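Local coordinates for protein ribonuclease S-3 (Pyrus pyrifolia, PDB 1IQQ) that cleaves RNA as a pistil endonuclease of the RNase T2 family and is responsible for gametophytic self-incompatibility, the mechanism that prevents self-fertilization, at residues A[57-60]-A[61-65]; A[120-124]-A[125-129]; A[141-145]-A[146-150]. All blocks are in the same frame, centred on the assembly; numbering follows the deposited sequence.

Contact 1 (A[57-60]-A[61-65])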
ATOM      1  N   GLU A  57      13.764 -15.051   8.472  1.00 13.80           N
ATOM      2  CA  GLU A  57      15.197 -14.817   8.714  1.00 15.85           C
ATOM      3  C   GLU A  57      15.433 -13.348   8.966  1.00 15.38           C
ATOM      4  O   GLU A  57      14.598 -12.496   8.589  1.00 15.50           O
ATOM      5  CB  GLU A  57      16.068 -15.229   7.513  1.00 19.85           C
ATOM      6  CG  GLU A  57      16.173 -16.710   7.265  1.00 26.36           C
ATOM      7  CD  GLU A  57      16.887 -17.399   8.402  1.00 32.16           C
ATOM      8  OE1 GLU A  57      17.972 -16.915   8.823  1.00 29.32           O
ATOM      9  OE2 GLU A  57      16.343 -18.403   8.880  1.00 30.93           O
ATOM     10  N   LYS A  58      16.545 -13.022   9.607  1.00 17.59           N
ATOM     11  CA  LYS A  58      16.835 -11.656   9.957  1.00 14.46           C
ATOM     12  C   LYS A  58      16.961 -10.822   8.699  1.00 14.04           C
ATOM     13  O   LYS A  58      16.549  -9.661   8.711  1.00 13.95           O
ATOM     14  CB  LYS A  58      18.160 -11.564  10.782  1.00 21.74           C
ATOM     15  CG  LYS A  58      18.157 -12.241  12.155  1.00 26.43           C
ATOM     16  CD  LYS A  58      17.518 -11.379  13.232  1.00 30.25           C
ATOM     17  CE  LYS A  58      17.473 -12.150  14.539  1.00 29.20           C
ATOM     18  NZ  LYS A  58      16.587 -13.341  14.376  1.00 32.65           N
ATOM     19  N   LEU A  59      17.599 -11.341   7.649  1.00 15.67           N
ATOM     20  CA  LEU A  59      17.793 -10.541   6.446  1.00 15.02           C
ATOM     21  C   LEU A  59      16.454 -10.118   5.873  1.00 15.71           C
ATOM     22  O   LEU A  59      16.329  -8.976   5.437  1.00 11.33           O
ATOM     23  CB  LEU A  59      18.591 -11.303   5.365  1.00 18.25           C
ATOM     24  CG  LEU A  59      18.729 -10.574   4.013  1.00 21.66           C
ATOM     25  CD1 LEU A  59      19.556  -9.307   4.148  1.00 19.29           C
ATOM     26  CD2 LEU A  59      19.338 -11.555   2.984  1.00 26.14           C
ATOM     27  N   LEU A  60      15.464 -11.013   5.902  1.00 11.35           N
ATOM     28  CA  LEU A  60      14.103 -10.661   5.365  1.00 10.01           C
ATOM     29  C   LEU A  60      13.583  -9.577   6.237  1.00  9.03           C
ATOM     30  O   LEU A  60      13.016  -8.562   5.724  1.00 10.10           O
ATOM     31  CB  LEU A  60      13.164 -11.881   5.434  1.00 10.16           C
ATOM     32  CG  LEU A  60      11.697 -11.566   5.063  1.00  9.76           C
ATOM     33  CD1 LEU A  60      11.627 -11.089   3.623  1.00 12.18           C
ATOM     34  CD2 LEU A  60      10.915 -12.883   5.124  1.00 14.44           C
ATOM     35  N   GLU A  61      13.668  -9.721   7.571  1.00 10.89           N
ATOM     36  CA  GLU A  61      13.157  -8.683   8.445  1.00 10.37           C
ATOM     37  C   GLU A  61      13.831  -7.339   8.278  1.00 11.82           C
ATOM     38  O   GLU A  61      13.195  -6.293   8.424  1.00 10.69           O
ATOM     39  CB  GLU A  61      13.167  -9.162   9.912  1.00 10.68           C
ATOM     40  CG  GLU A  61      12.068 -10.233  10.097  1.00 13.28           C
ATOM     41  CD  GLU A  61      12.115 -10.957  11.429  1.00 14.22           C
ATOM     42  OE1 GLU A  61      13.152 -10.824  12.183  1.00 16.61           O
ATOM     43  OE2 GLU A  61      11.092 -11.662  11.701  1.00 12.58           O
ATOM     44  N   HIS A  62      15.134  -7.359   7.960  1.00 10.36           N
ATOM     45  CA  HIS A  62      15.849  -6.111   7.768  1.00 11.28           C
ATOM     46  C   HIS A  62      15.302  -5.373   6.537  1.00  9.37           C
ATOM     47  O   HIS A  62      15.215  -4.157   6.507  1.00 10.84           O
ATOM     48  CB  HIS A  62      17.304  -6.501   7.527  1.00 14.00           C
ATOM     49  CG  HIS A  62      18.217  -5.357   7.248  1.00 12.57           C
ATOM     50  ND1 HIS A  62      18.622  -4.823   6.080  1.00 15.44           N
ATOM     51  CD2 HIS A  62      18.816  -4.612   8.245  1.00 16.06           C
ATOM     52  CE1 HIS A  62      19.436  -3.754   6.377  1.00 15.80           C
ATOM     53  NE2 HIS A  62      19.544  -3.650   7.689  1.00 19.70           N
ATOM     54  N   GLN A  63      14.947  -6.123   5.505  1.00  9.95           N
ATOM     55  CA  GLN A  63      14.377  -5.477   4.298  1.00 11.68           C
ATOM     56  C   GLN A  63      13.005  -4.958   4.626  1.00 13.64           C
ATOM     57  O   GLN A  63      12.674  -3.856   4.202  1.00  9.77           O
ATOM     58  CB  GLN A  63      14.275  -6.462   3.163  1.00 10.46           C
ATOM     59  CG  GLN A  63      15.670  -6.945   2.613  1.00 10.62           C
ATOM     60  CD  GLN A  63      15.466  -8.150   1.720  1.00 11.82           C
ATOM     61  OE1 GLN A  63      15.203  -8.065   0.520  1.00 13.52           O
ATOM     62  NE2 GLN A  63      15.553  -9.310   2.325  1.00 13.84           N
ATOM     63  N   LEU A  64      12.217  -5.723   5.375  1.00  9.17           N
ATOM     64  CA  LEU A  64      10.880  -5.254   5.733  1.00  8.83           C
ATOM     65  C   LEU A  64      10.944  -4.029   6.667  1.00  9.74           C
ATOM     66  O   LEU A  64      10.039  -3.219   6.656  1.00  9.14           O
ATOM     67  CB  LEU A  64      10.089  -6.355   6.439  1.00  7.52           C
ATOM     68  CG  LEU A  64       9.834  -7.563   5.528  1.00  6.22           C
ATOM     69  CD1 LEU A  64       9.114  -8.674   6.326  1.00  9.83           C
ATOM     70  CD2 LEU A  64       8.903  -7.217   4.344  1.00 10.42           C
ATOM     71  N   GLU A  65      12.013  -3.879   7.488  1.00 10.78           N
ATOM     72  CA  GLU A  65      12.135  -2.682   8.321  1.00  8.10           C
ATOM     73  C   GLU A  65      12.153  -1.421   7.455  1.00 10.40           C
ATOM     74  O   GLU A  65      11.737  -0.367   7.914  1.00 11.47           O
ATOM     75  CB  GLU A  65      13.452  -2.752   9.161  1.00 10.24           C
ATOM     76  CG  GLU A  65      13.362  -3.659  10.339  1.00 12.29           C
ATOM     77  CD  GLU A  65      14.707  -3.846  11.042  1.00 19.27           C
ATOM     78  OE1 GLU A  65      14.672  -4.447  12.133  1.00 22.35           O
ATOM     79  OE2 GLU A  65      15.770  -3.428  10.499  1.00 19.81           O
TER
HETATM   80  O   HOH W   1      14.242 -13.412  12.430  1.00 22.65           O

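Contact 2 (A[120-124]-A[125-129]). With NAG (2-acetamido-2-deoxy-beta-D-glucopyranose), chain B.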
ATOM      1  N   ILE A 120       7.578   6.059  -8.683  1.00  5.64           N
ATOM      2  CA  ILE A 120       6.674   6.280  -9.803  1.00  6.68           C
ATOM      3  C   ILE A 120       6.274   7.749  -9.867  1.00  8.79           C
ATOM      4  O   ILE A 120       6.304   8.368 -10.923  1.00  7.12           O
ATOM      5  CB  ILE A 120       5.434   5.405  -9.631  1.00  7.65           C
ATOM      6  CG1 ILE A 120       5.852   3.919  -9.607  1.00  7.68           C
ATOM      7  CG2 ILE A 120       4.389   5.724 -10.736  1.00  6.73           C
ATOM      8  CD1 ILE A 120       4.685   3.015  -9.441  1.00  8.52           C
ATOM      9  N   LEU A 121       5.931   8.357  -8.740  1.00  8.28           N
ATOM     10  CA  LEU A 121       5.572   9.772  -8.717  1.00  5.88           C
ATOM     11  C   LEU A 121       6.758  10.646  -9.087  1.00  6.78           C
ATOM     12  O   LEU A 121       6.610  11.559  -9.897  1.00  7.54           O
ATOM     13  CB  LEU A 121       5.045  10.139  -7.323  1.00  5.94           C
ATOM     14  CG  LEU A 121       3.661   9.570  -6.974  1.00  6.20           C
ATOM     15  CD1 LEU A 121       3.326   9.869  -5.517  1.00  5.65           C
ATOM     16  CD2 LEU A 121       2.572  10.177  -7.860  1.00  9.29           C
ATOM     17  N   SER A 122       7.922  10.331  -8.552  1.00  7.11           N
ATOM     18  CA  SER A 122       9.123  11.120  -8.874  1.00  8.49           C
ATOM     19  C   SER A 122       9.444  11.081 -10.372  1.00  8.60           C
ATOM     20  O   SER A 122       9.833  12.099 -10.951  1.00  9.41           O
ATOM     21  CB  SER A 122      10.313  10.572  -8.059  1.00  9.90           C
ATOM     22  OG  SER A 122      11.525  11.277  -8.433  1.00 12.98           O
ATOM     23  N   LYS A 123       9.239   9.926 -11.026  1.00  6.74           N
ATOM     24  CA  LYS A 123       9.510   9.854 -12.443  1.00  6.64           C
ATOM     25  C   LYS A 123       8.604  10.794 -13.247  1.00  7.96           C
ATOM     26  O   LYS A 123       9.011  11.273 -14.324  1.00 12.77           O
ATOM     27  CB  LYS A 123       9.366   8.414 -12.982  1.00 10.76           C
ATOM     28  CG  LYS A 123      10.530   7.525 -12.513  1.00 16.44           C
ATOM     29  CD  LYS A 123      10.252   6.092 -12.758  1.00 19.59           C
ATOM     30  CE  LYS A 123      10.276   5.795 -14.221  1.00 27.56           C
ATOM     31  NZ  LYS A 123      10.297   4.304 -14.447  1.00 29.22           N
ATOM     32  N   ALA A 124       7.399  11.096 -12.703  1.00  7.33           N
ATOM     33  CA  ALA A 124       6.438  12.036 -13.305  1.00  8.52           C
ATOM     34  C   ALA A 124       6.605  13.464 -12.780  1.00 10.35           C
ATOM     35  O   ALA A 124       5.700  14.284 -12.910  1.00 11.18           O
ATOM     36  CB  ALA A 124       4.990  11.559 -13.074  1.00 10.38           C
ATOM     37  N   LYS A 125       7.759  13.746 -12.170  1.00  8.91           N
ATOM     38  CA  LYS A 125       8.048  15.091 -11.645  1.00 10.19           C
ATOM     39  C   LYS A 125       7.226  15.485 -10.404  1.00  7.61           C
ATOM     40  O   LYS A 125       7.043  16.686 -10.101  1.00 11.03           O
ATOM     41  CB  LYS A 125       7.882  16.169 -12.724  1.00 12.95           C
ATOM     42  CG  LYS A 125       8.602  15.848 -14.049  1.00 10.54           C
ATOM     43  CD  LYS A 125       8.030  16.898 -15.116  1.00 14.27           C
ATOM     44  CE  LYS A 125       6.590  16.663 -15.513  1.00 10.86           C
ATOM     45  NZ  LYS A 125       6.255  17.489 -16.691  1.00  9.38           N
ATOM     46  N   ILE A 126       6.766  14.486  -9.661  1.00  7.25           N
ATOM     47  CA  ILE A 126       5.970  14.799  -8.455  1.00  7.12           C
ATOM     48  C   ILE A 126       6.751  14.312  -7.236  1.00  8.93           C
ATOM     49  O   ILE A 126       6.895  13.110  -6.987  1.00  8.88           O
ATOM     50  CB  ILE A 126       4.607  14.100  -8.584  1.00  7.69           C
ATOM     51  CG1 ILE A 126       3.804  14.745  -9.736  1.00  7.65           C
ATOM     52  CG2 ILE A 126       3.737  14.220  -7.291  1.00  8.34           C
ATOM     53  CD1 ILE A 126       2.496  14.033 -10.056  1.00  8.94           C
ATOM     54  N   GLU A 127       7.309  15.299  -6.515  1.00  8.46           N
ATOM     55  CA  GLU A 127       8.122  15.016  -5.319  1.00  9.11           C
ATOM     56  C   GLU A 127       7.287  15.423  -4.113  1.00 10.77           C
ATOM     57  O   GLU A 127       6.366  16.242  -4.267  1.00  9.19           O
ATOM     58  CB  GLU A 127       9.377  15.864  -5.404  1.00  8.55           C
ATOM     59  CG  GLU A 127      10.181  15.544  -6.663  1.00 10.09           C
ATOM     60  CD  GLU A 127      10.913  14.197  -6.539  1.00 12.57           C
ATOM     61  OE1 GLU A 127      11.123  13.719  -5.388  1.00 16.63           O
ATOM     62  OE2 GLU A 127      11.326  13.676  -7.601  1.00 16.79           O
ATOM     63  N   PRO A 128       7.633  14.922  -2.893  1.00  9.79           N
ATOM     64  CA  PRO A 128       6.894  15.229  -1.650  1.00  8.67           C
ATOM     65  C   PRO A 128       7.282  16.626  -1.126  1.00  8.75           C
ATOM     66  O   PRO A 128       7.819  16.781  -0.044  1.00 10.26           O
ATOM     67  CB  PRO A 128       7.266  14.083  -0.713  1.00  8.99           C
ATOM     68  CG  PRO A 128       8.726  13.717  -1.156  1.00  8.23           C
ATOM     69  CD  PRO A 128       8.647  13.866  -2.657  1.00  8.10           C
ATOM     70  N   ASP A 129       6.906  17.617  -1.932  1.00  9.25           N
ATOM     71  CA  ASP A 129       7.230  19.006  -1.698  1.00 10.61           C
ATOM     72  C   ASP A 129       6.123  19.767  -0.942  1.00 11.14           C
ATOM     73  O   ASP A 129       6.304  20.957  -0.602  1.00 13.31           O
ATOM     74  CB  ASP A 129       7.487  19.678  -3.048  1.00 11.74           C
ATOM     75  CG  ASP A 129       8.794  19.289  -3.698  1.00 12.78           C
ATOM     76  OD1 ASP A 129       9.774  18.969  -2.988  1.00 21.84           O
ATOM     77  OD2 ASP A 129       8.837  19.353  -4.936  1.00 17.12           O
TER
HETATM   78  C1  NAG B   2      14.788   8.659  -3.099  1.00 11.51           C
HETATM   79  C2  NAG B   2      14.912   9.998  -2.411  1.00 13.68           C
HETATM   80  C3  NAG B   2      16.005  10.845  -2.977  1.00 17.20           C
HETATM   81  C4  NAG B   2      17.313  10.064  -2.973  1.00 19.34           C
HETATM   82  C5  NAG B   2      17.130   8.712  -3.647  1.00 14.96           C
HETATM   83  C6  NAG B   2      18.382   7.859  -3.520  1.00 22.03           C
HETATM   84  C7  NAG B   2      12.884  10.859  -1.600  1.00 11.47           C
HETATM   85  C8  NAG B   2      11.556  11.551  -2.060  1.00 16.91           C
HETATM   86  N2  NAG B   2      13.689  10.714  -2.609  1.00 14.65           N
HETATM   87  O3  NAG B   2      16.130  11.992  -2.115  1.00 18.68           O
HETATM   88  O4  NAG B   2      18.340  10.812  -3.654  1.00 21.69           O
HETATM   89  O5  NAG B   2      16.057   7.974  -3.007  1.00 14.51           O
HETATM   90  O6  NAG B   2      18.244   6.683  -4.310  1.00 26.53           O
HETATM   91  O7  NAG B   2      13.141  10.626  -0.418  1.00 16.68           O
HETATM   92  O   HOH W   2      13.150  11.592  -5.426  1.00 24.06           O
HETATM   93  O   HOH W   3      11.143  14.667  -9.999  1.00 26.51           O

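Contact 3 (A[141-145]-A[146-150])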
ATOM      1  N   ALA A 141       0.264  10.114 -13.245  1.00  6.91           N
ATOM      2  CA  ALA A 141       1.615   9.666 -12.897  1.00  6.31           C
ATOM      3  C   ALA A 141       1.616   8.186 -12.534  1.00  5.03           C
ATOM      4  O   ALA A 141       2.524   7.408 -12.999  1.00  6.15           O
ATOM      5  CB  ALA A 141       2.145  10.490 -11.716  1.00  5.48           C
ATOM      6  N   ILE A 142       0.682   7.750 -11.713  1.00  5.10           N
ATOM      7  CA  ILE A 142       0.664   6.341 -11.362  1.00  5.69           C
ATOM      8  C   ILE A 142       0.331   5.464 -12.568  1.00  6.48           C
ATOM      9  O   ILE A 142       0.985   4.462 -12.808  1.00  6.23           O
ATOM     10  CB  ILE A 142      -0.364   6.080 -10.205  1.00  6.94           C
ATOM     11  CG1 ILE A 142       0.007   6.894  -8.977  1.00  7.78           C
ATOM     12  CG2 ILE A 142      -0.387   4.581  -9.857  1.00  6.95           C
ATOM     13  CD1 ILE A 142       1.425   6.531  -8.387  1.00  8.34           C
ATOM     14  N   ARG A 143      -0.645   5.850 -13.369  1.00  6.70           N
ATOM     15  CA  ARG A 143      -1.033   5.012 -14.552  1.00  6.71           C
ATOM     16  C   ARG A 143       0.172   4.895 -15.490  1.00  6.24           C
ATOM     17  O   ARG A 143       0.352   3.827 -16.080  1.00  5.75           O
ATOM     18  CB  ARG A 143      -2.211   5.659 -15.297  1.00  6.45           C
ATOM     19  CG  ARG A 143      -3.535   5.541 -14.483  1.00  7.58           C
ATOM     20  CD  ARG A 143      -4.593   6.283 -15.257  1.00 12.04           C
ATOM     21  NE  ARG A 143      -5.011   5.463 -16.374  1.00 12.22           N
ATOM     22  CZ  ARG A 143      -5.741   5.934 -17.391  1.00 14.44           C
ATOM     23  NH1 ARG A 143      -6.081   7.227 -17.440  1.00 13.98           N
ATOM     24  NH2 ARG A 143      -6.194   5.065 -18.286  1.00 12.17           N
ATOM     25  N   ASN A 144       1.008   5.912 -15.557  1.00  6.39           N
ATOM     26  CA  ASN A 144       2.203   5.844 -16.447  1.00  5.89           C
ATOM     27  C   ASN A 144       3.250   4.872 -15.949  1.00  7.93           C
ATOM     28  O   ASN A 144       4.172   4.539 -16.758  1.00 10.73           O
ATOM     29  CB  ASN A 144       2.865   7.243 -16.670  1.00  8.50           C
ATOM     30  CG  ASN A 144       3.448   7.423 -18.068  1.00  9.06           C
ATOM     31  OD1 ASN A 144       2.882   6.901 -19.032  1.00 10.59           O
ATOM     32  ND2 ASN A 144       4.486   8.233 -18.208  1.00  8.90           N
ATOM     33  N   GLY A 145       3.180   4.462 -14.673  1.00  8.63           N
ATOM     34  CA  GLY A 145       4.127   3.490 -14.168  1.00  8.20           C
ATOM     35  C   GLY A 145       3.434   2.188 -13.886  1.00  8.66           C
ATOM     36  O   GLY A 145       4.034   1.297 -13.277  1.00 10.61           O
ATOM     37  N   ALA A 146       2.161   2.045 -14.290  1.00  8.20           N
ATOM     38  CA  ALA A 146       1.409   0.833 -13.993  1.00  8.07           C
ATOM     39  C   ALA A 146       0.501   0.346 -15.110  1.00  7.95           C
ATOM     40  O   ALA A 146      -0.660   0.032 -14.922  1.00  8.84           O
ATOM     41  CB  ALA A 146       0.613   1.013 -12.679  1.00  8.79           C
ATOM     42  N   ASP A 147       1.099   0.335 -16.310  1.00  7.17           N
ATOM     43  CA  ASP A 147       0.415  -0.291 -17.442  1.00  8.39           C
ATOM     44  C   ASP A 147      -0.948   0.309 -17.765  1.00  8.26           C
ATOM     45  O   ASP A 147      -1.865  -0.388 -18.197  1.00  8.51           O
ATOM     46  CB  ASP A 147       0.315  -1.813 -17.113  1.00  8.64           C
ATOM     47  CG  ASP A 147      -0.356  -2.669 -18.242  1.00 12.67           C
ATOM     48  OD1 ASP A 147       0.182  -2.584 -19.386  1.00 12.59           O
ATOM     49  OD2 ASP A 147      -1.378  -3.387 -18.018  1.00 12.05           O
ATOM     50  N   ASN A 148      -1.084   1.623 -17.565  1.00  6.66           N
ATOM     51  CA  ASN A 148      -2.292   2.357 -17.845  1.00  6.78           C
ATOM     52  C   ASN A 148      -3.406   2.043 -16.880  1.00  7.97           C
ATOM     53  O   ASN A 148      -4.441   2.670 -17.011  1.00 11.01           O
ATOM     54  CB  ASN A 148      -2.792   2.061 -19.310  1.00  9.29           C
ATOM     55  CG  ASN A 148      -3.934   2.959 -19.745  1.00 11.07           C
ATOM     56  OD1 ASN A 148      -5.113   2.540 -19.776  1.00 12.40           O
ATOM     57  ND2 ASN A 148      -3.609   4.192 -20.149  1.00 10.87           N
ATOM     58  N   LYS A 149      -3.208   1.167 -15.854  1.00  6.83           N
ATOM     59  CA  LYS A 149      -4.287   0.740 -14.969  1.00  6.80           C
ATOM     60  C   LYS A 149      -4.564   1.759 -13.870  1.00  7.33           C
ATOM     61  O   LYS A 149      -3.630   2.417 -13.401  1.00  8.02           O
ATOM     62  CB  LYS A 149      -4.001  -0.664 -14.397  1.00  7.20           C
ATOM     63  CG  LYS A 149      -3.874  -1.746 -15.533  1.00  7.99           C
ATOM     64  CD  LYS A 149      -5.051  -1.714 -16.494  1.00 10.14           C
ATOM     65  CE  LYS A 149      -4.959  -2.849 -17.557  1.00 15.51           C
ATOM     66  NZ  LYS A 149      -5.348  -4.088 -16.995  1.00 29.46           N
ATOM     67  N   LYS A 150      -5.837   1.831 -13.519  1.00  7.68           N
ATOM     68  CA  LYS A 150      -6.271   2.864 -12.546  1.00  8.61           C
ATOM     69  C   LYS A 150      -6.071   2.462 -11.103  1.00  8.75           C
ATOM     70  O   LYS A 150      -6.479   1.392 -10.683  1.00  8.19           O
ATOM     71  CB  LYS A 150      -7.703   3.154 -12.783  1.00 13.68           C
ATOM     72  CG  LYS A 150      -7.980   3.593 -14.207  1.00 14.77           C
ATOM     73  CD  LYS A 150      -9.532   3.641 -14.377  1.00 18.72           C
ATOM     74  CE  LYS A 150      -9.958   4.479 -15.649  1.00 31.50           C
ATOM     75  NZ  LYS A 150      -9.273   4.103 -16.969  1.00 27.69           N
TER
HETATM   76  O   HOH W   4      -5.693   5.822 -21.370  1.00 21.62           O

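Contact 1 (A[57-60]-A[61-65])
The side-chain amide of Q63 presents its NE2 edge to the carbonyl oxygen of L59, which lies in the amide plane. NE2 to L59 O measures 3.2 Å and the N-H...O angle is 168°, a nearly straight bond. Judged from the acceptor, the approach is less regular: NE2 stands 57° above the L59 carbonyl plane, so no lone pair points at it. The backbone N of Q63 reaches L59 O from the opposite face, also at 3.2 Å, and two donors of one residue therefore hold this single oxygen. All of this takes place within the first turns of helix 58-67 in the RNase T2 fold, where backbone bonds from E61, H62 and L64 to the residues four earlier (E57, K58 and L60) confirm alpha-helical winding. Q63 can fold back on the preceding turn because its CG sits opposite the carbonyl carbon and beside the backbone N (chi1 -67°). The returning NE2 also comes alongside L59 CG, at 3.8 Å.

On the buried side, L60 and L64, one turn apart, cross at an angle, with L60 CG 4.1 Å from L64 CD1. L60 packs on N100 and I107 of helix 99-112. L64 touches F103 of that helix and W81 of helix 77-89, the helix that carries the active-site residues E84, K87 and H88; its side chain is about 8 Å from that of E84.

The E61 carboxylate divides its oxygens between two partners: OE2 forms a salt bridge with R56, while OE1 is linked to K58 through water. K58 NZ and E61 OE1 are 4.8 Å apart, and the intervening water accepts from K58 NZ at 3.0 Å and donates to E61 OE1 at 2.8 Å.

Contact 2 (A[120-124]-A[125-129])
The C-terminal end of helix 117-123 and the loop that leaves it are joined here by S122 and E127. S122 OG donates to E127 OE2 at 2.5 Å, a short bond. The hydroxyl comes to the syn side of the carboxylate and lies 27° out of its plane. E127 gets there by bending at its second torsion (chi2 -74°), which folds the carboxylate back over the last turn of the helix. A water also donates to E127 OE2 at 2.6 Å and to the carbonyl oxygen of S122, closing a small polar ring that includes S122 OG and O, E127 OE2 and the water.

The reversal of the chain beneath this pair is a Schellman motif. K125 is its C-prime residue, with a positive phi of 70°. The two diagnostic bonds are I126 N to L121 O at 2.9 Å and K125 N to S122 O, likewise 2.9 Å. The apolar contact expected of the motif is present as well, between L121 CB and I126 CB at 4.2 Å. L121 extends this packing to A141 and I142 of helix 135-143, and both L121 and I126 touch Y200 at the C terminus of the chain.

On its outer side the loop faces the glycan attached to N116. A second water donates to E127 OE1 at 2.9 Å and accepts from the N-acetylglucosamine N2 at 3.0 Å, so that one water bridges the sugar amide and the carboxylate. The acetyl methyl, C8, rests against the P128 ring, 3.7 Å from P128 CG.

Contact 3 (A[141-145]-A[146-150])
A146 opens the second segment by sending its N to R143 O at 3.1 Å, which closes a type I turn (R143 to A146) in the turn that follows helix 135-143; its methyl packs on F178. From A146 the chain reverses again through a type I' turn to K149, with D147 and N148 both at positive phi and K149 N bonded to A146 O at 2.9 Å.

N148 brings its own N to R143 O at 3.0 Å, from the face opposite that used by A146, so the carbonyl that closes the first turn also holds a residue within the second. In return, R143 grips N148 O side-on: NE binds it at 2.9 Å and NH2 at 3.2 Å, with the oxygen at the edge of the guanidinium and in its plane. The bend at the third torsion of R143 (chi3 77°) swings the guanidinium onto this oxygen. NH2 also bonds weakly to N148 OD1 at 3.1 Å, the amide being turned 56° from the guanidinium plane.

K149 follows with its O against R143 CG at 3.3 Å, while its NZ bonds to F178 O. K150 ends the walk, its NZ standing over one face of the guanidinium, 3.5 Å from R143 NH2. Two like charges so close should disfavour one another, a cost probably offset in part by the backbone oxygens of N148 and K149 at the guanidinium edge, with a weak bond to N148 OD1.

How the contacts relate
From the N terminus, contact 1 comes first and closes no loop: it lies along one helix, 58-67, which packs beside helices 77-89 and 99-112. Contact 2 follows at the end of helix 117-123, turning the chain toward strand 132-133. Contact 3 leads the chain from helix 135-143 to strand 152-158. The three are in series, so none nests within or crosses another. Contacts 2 and 3 touch where helix 117-123 and the residue after it pack on helix 135-143, A124 CB lying 3.3 Å from A141 CB and I120 CG2 3.4 Å from A141 O. Contact 1 stands apart, its nearest atoms about 17 Å from contact 2 and about 20 Å from contact 3.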